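Local coordinates for protein D-glycero-alpha-D-manno-heptose 7-phosphate kinase (Campylobacter jejuni subsp. jejuni, PDB 4N3O) that phosphorylates D-glycero-alpha-D-manno-heptose 7-phosphate at C-1 with ATP, a step toward the GDP-heptose used in capsule polysaccharide biosynthesis, at residues Gln238-Ile241 with Lys242-Ala246; Ala250-Gly253 with Thr254-Gln257. One frame throughout, in Å; residues are numbered along the deposited sequence.

In the fold
Contacts 1 and 2 lie on consecutive helices of this GHMP kinase, 236-248 and 252-262, with centres about 10 Å apart. The junction is short: Ala246 O probably accepts a hydrogen bond from Asp251 N (2.9 Å), which would tie the end of the first helix to the N-cap of the second. Side chains also cross the joint, Met243 CG lying 4.1 Å from Leu255 CD1 and Ala246 CB 4.2 Å from Thr254 CG2. Contact 1 is nearer the predicted substrate site: the side chain of Asp239 is about 8 Å from Gly20, assigned by similarity. Contact 2, away from the predicted sites, is touched by the probably tag-derived N-terminus of the second subunit.

Contact 1 (Gln238-Ile241 with Lys242-Ala246); sequences QDAI and KMKEA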
loop_
_atom_site.group_PDB
_atom_site.type_symbol
_atom_site.label_atom_id
_atom_site.label_comp_id
_atom_site.label_asym_id
_atom_site.label_seq_id
_atom_site.Cartn_x
_atom_site.Cartn_y
_atom_site.Cartn_z
ATOM N N GLN A 238 -18.733 21.975 16.051
ATOM C CA GLN A 238 -18.246 21.471 17.322
ATOM C C GLN A 238 -17.551 20.131 17.061
ATOM O O GLN A 238 -16.489 19.851 17.614
ATOM C CB GLN A 238 -19.407 21.298 18.319
ATOM C CG GLN A 238 -18.986 20.866 19.718
ATOM C CD GLN A 238 -18.129 21.903 20.427
ATOM O OE1 GLN A 238 -18.187 23.098 20.115
ATOM N NE2 GLN A 238 -17.338 21.452 21.399
ATOM N N ASP A 239 -18.159 19.309 16.211
ATOM C CA ASP A 239 -17.579 18.012 15.858
ATOM C C ASP A 239 -16.227 18.177 15.166
ATOM O O ASP A 239 -15.345 17.351 15.343
ATOM C CB ASP A 239 -18.552 17.197 14.994
ATOM C CG ASP A 239 -19.737 16.667 15.793
ATOM O OD1 ASP A 239 -19.531 16.255 16.960
ATOM O OD2 ASP A 239 -20.864 16.638 15.252
ATOM N N ALA A 240 -16.080 19.255 14.402
ATOM C CA ALA A 240 -14.835 19.561 13.702
ATOM C C ALA A 240 -13.708 19.840 14.695
ATOM O O ALA A 240 -12.679 19.167 14.671
ATOM C CB ALA A 240 -15.022 20.760 12.774
ATOM N N ILE A 241 -13.882 20.841 15.555
ATOM C CA ILE A 241 -12.830 21.142 16.537
ATOM C C ILE A 241 -12.562 19.938 17.455
ATOM O O ILE A 241 -11.439 19.732 17.915
ATOM C CB ILE A 241 -13.127 22.414 17.361
ATOM C CG1 ILE A 241 -14.501 22.319 18.050
ATOM C CG2 ILE A 241 -13.048 23.650 16.472
ATOM C CD1 ILE A 241 -14.979 23.623 18.666
ATOM N N LYS A 242 -13.583 19.125 17.681
ATOM C CA LYS A 242 -13.432 17.971 18.538
ATOM C C LYS A 242 -12.580 16.925 17.828
ATOM O O LYS A 242 -11.761 16.268 18.461
ATOM C CB LYS A 242 -14.797 17.407 18.925
ATOM C CG LYS A 242 -14.754 16.454 20.107
ATOM C CD LYS A 242 -16.132 15.899 20.465
ATOM C CE LYS A 242 -17.099 16.998 20.893
ATOM N NZ LYS A 242 -18.405 16.448 21.354
HETATM N N MSE A 243 -12.766 16.796 16.511
HETATM C CA MSE A 243 -11.999 15.848 15.703
HETATM C C MSE A 243 -10.570 16.313 15.518
HETATM O O MSE A 243 -9.683 15.496 15.450
HETATM C CB MSE A 243 -12.638 15.605 14.344
HETATM C CG MSE A 243 -12.201 14.273 13.719
HETATM SE SE MSE A 243 -13.276 14.013 12.075
HETATM C CE MSE A 243 -15.057 13.735 12.870
ATOM N N LYS A 244 -10.326 17.614 15.419
ATOM C CA LYS A 244 -8.942 18.088 15.322
ATOM C C LYS A 244 -8.212 17.767 16.615
ATOM O O LYS A 244 -7.111 17.231 16.602
ATOM C CB LYS A 244 -8.839 19.603 15.140
ATOM C CG LYS A 244 -9.327 20.178 13.834
ATOM C CD LYS A 244 -8.870 21.635 13.739
ATOM C CE LYS A 244 -9.660 22.445 12.722
ATOM N NZ LYS A 244 -11.082 22.642 13.146
ATOM N N GLU A 245 -8.842 18.115 17.733
ATOM C CA GLU A 245 -8.250 17.910 19.041
ATOM C C GLU A 245 -7.930 16.433 19.240
ATOM O O GLU A 245 -6.843 16.102 19.692
ATOM C CB GLU A 245 -9.188 18.428 20.130
ATOM C CG GLU A 245 -8.520 18.648 21.480
ATOM C CD GLU A 245 -9.481 19.202 22.536
ATOM O OE1 GLU A 245 -10.691 18.871 22.498
ATOM O OE2 GLU A 245 -9.018 19.954 23.423
ATOM N N ALA A 246 -8.856 15.550 18.863
ATOM C CA ALA A 246 -8.644 14.103 19.008
ATOM C C ALA A 246 -7.463 13.625 18.138
ATOM O O ALA A 246 -6.701 12.738 18.530
ATOM C CB ALA A 246 -9.914 13.334 18.663
#
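Four successive i to i+4 backbone hydrogen bonds join Gln238-Ile241 to Lys242-Ala246 as consecutive turns of the alpha-helix 236-248; in one of them Lys244 N donates to Ala240 O at 2.9 Å.

The tightly packed side carries two buried residues, Ala240 and Met243, the latter modelled as selenomethionine. With CG anti to the backbone N (chi1 -158°), the Met243 chain runs out between helix 252-262, where it meets Leu255, Ile258 and Leu259, and strand 31-40, where it meets Tyr34 and Leu36, while Ala240 rests on Tyr31, Tyr34 and Phe174. This face of the helix therefore covers strands of the large mixed sheet.

The solvent side, with Gln238, Ile241 and Lys242 all exposed, is looser. Lys242 turns back along the helix, its chain bent at chi3, and its CE comes 4.5 Å from Gln238 CG; Lys242 NZ remains 4.5 Å from Asp239 OD1, too far for a salt bridge though the opposite charges may still attract. Glu245 forms a salt bridge with Arg249, one turn on. Between the two sides, Lys244 bends at chi4 (68°) and forms a salt bridge with Glu176. The same bend leaves Lys244 NZ 4.0 Å from Ile241 CG2, a methyl carbon.

Contact 2 (Ala250-Gly253 with Thr254-Gln257); sequences ADFG and TLAQ
Asp251 and Thr254 are joined by two side-chain hydrogen bonds, one to each carboxylate oxygen. Thr254 N donates to Asp251 OD1 at 3.2 Å with a nearly straight N-H...O angle of 165°, approaching from well above the carboxylate plane (62° out of it). Thr254 OG1 donates to Asp251 OD2 at 2.5 Å, also from above the plane. The threonine hydroxyl lies beside its own backbone N (chi1 -59°), which lets hydroxyl and amide address the same carboxylate.

This is an Asp N-cap, with Asp251 opening helix 252-262 directly after a Schellman motif at Ala250 has closed the preceding helix. Backbone bonds take over from the cap: Leu255 N donates to Asp251 O at 2.9 Å, and Ala256 N reaches Phe252 O at 3.0 Å. The bond from Gln257 N to Gly253 O is weak.

The apolar part pairs Phe252 with Leu255, whose CD2 lies over one face of the ring, 4.0 Å from Phe252 CE2. Leu198 and Glu197 of helix 192-200 also touch Phe252. Asn2 of the second subunit, probably a remnant of the expression tag, packs on Phe252 and makes weak hydrogen bonds with Ala250 O and Gly253 N.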
loop_
_atom_site.group_PDB
_atom_site.type_symbol
_atom_site.label_atom_id
_atom_site.label_comp_id
_atom_site.label_asym_id
_atom_site.label_seq_id
_atom_site.Cartn_x
_atom_site.Cartn_y
_atom_site.Cartn_z
ATOM N N ALA A 250 -3.953 12.336 19.529
ATOM C CA ALA A 250 -3.777 10.908 19.293
ATOM C C ALA A 250 -4.762 10.130 20.189
ATOM O O ALA A 250 -4.466 9.044 20.689
ATOM C CB ALA A 250 -2.339 10.493 19.569
ATOM N N ASP A 251 -5.943 10.700 20.381
ATOM C CA ASP A 251 -6.946 10.094 21.234
ATOM C C ASP A 251 -7.837 9.202 20.377
ATOM O O ASP A 251 -8.918 9.602 19.914
ATOM C CB ASP A 251 -7.747 11.185 21.942
ATOM C CG ASP A 251 -8.824 10.627 22.802
ATOM O OD1 ASP A 251 -8.943 9.379 22.861
ATOM O OD2 ASP A 251 -9.552 11.433 23.414
ATOM N N PHE A 252 -7.394 7.967 20.202
ATOM C CA PHE A 252 -8.100 7.062 19.327
ATOM C C PHE A 252 -9.472 6.631 19.825
ATOM O O PHE A 252 -10.346 6.326 19.019
ATOM C CB PHE A 252 -7.239 5.848 19.011
ATOM C CG PHE A 252 -7.474 5.343 17.649
ATOM C CD1 PHE A 252 -8.524 4.491 17.384
ATOM C CD2 PHE A 252 -6.696 5.807 16.608
ATOM C CE1 PHE A 252 -8.770 4.076 16.092
ATOM C CE2 PHE A 252 -6.927 5.398 15.325
ATOM C CZ PHE A 252 -7.968 4.535 15.060
ATOM N N GLY A 253 -9.668 6.611 21.143
ATOM C CA GLY A 253 -10.978 6.262 21.723
ATOM C C GLY A 253 -12.045 7.292 21.346
ATOM O O GLY A 253 -13.178 6.938 21.009
ATOM N N THR A 254 -11.675 8.566 21.399
ATOM C CA THR A 254 -12.575 9.654 21.043
ATOM C C THR A 254 -12.693 9.820 19.520
ATOM O O THR A 254 -13.731 10.236 19.014
ATOM C CB THR A 254 -12.084 10.983 21.628
ATOM O OG1 THR A 254 -12.009 10.872 23.049
ATOM C CG2 THR A 254 -13.024 12.106 21.268
ATOM N N LEU A 255 -11.620 9.517 18.801
ATOM C CA LEU A 255 -11.642 9.631 17.355
ATOM C C LEU A 255 -12.637 8.632 16.771
ATOM O O LEU A 255 -13.482 8.985 15.946
ATOM C CB LEU A 255 -10.264 9.367 16.790
ATOM C CG LEU A 255 -10.201 9.378 15.270
ATOM C CD1 LEU A 255 -10.410 10.790 14.757
ATOM C CD2 LEU A 255 -8.872 8.809 14.801
ATOM N N ALA A 256 -12.530 7.382 17.207
ATOM C CA ALA A 256 -13.420 6.325 16.734
ATOM C C ALA A 256 -14.851 6.732 16.994
ATOM O O ALA A 256 -15.719 6.585 16.145
ATOM C CB ALA A 256 -13.113 5.017 17.455
ATOM N N GLN A 257 -15.069 7.263 18.187
ATOM C CA GLN A 257 -16.379 7.705 18.640
ATOM C C GLN A 257 -16.973 8.796 17.742
ATOM O O GLN A 257 -18.125 8.692 17.321
ATOM C CB GLN A 257 -16.232 8.201 20.085
ATOM C CG GLN A 257 -17.504 8.579 20.813
ATOM C CD GLN A 257 -17.236 8.909 22.283
ATOM O OE1 GLN A 257 -16.117 9.274 22.663
ATOM N NE2 GLN A 257 -18.266 8.779 23.116
#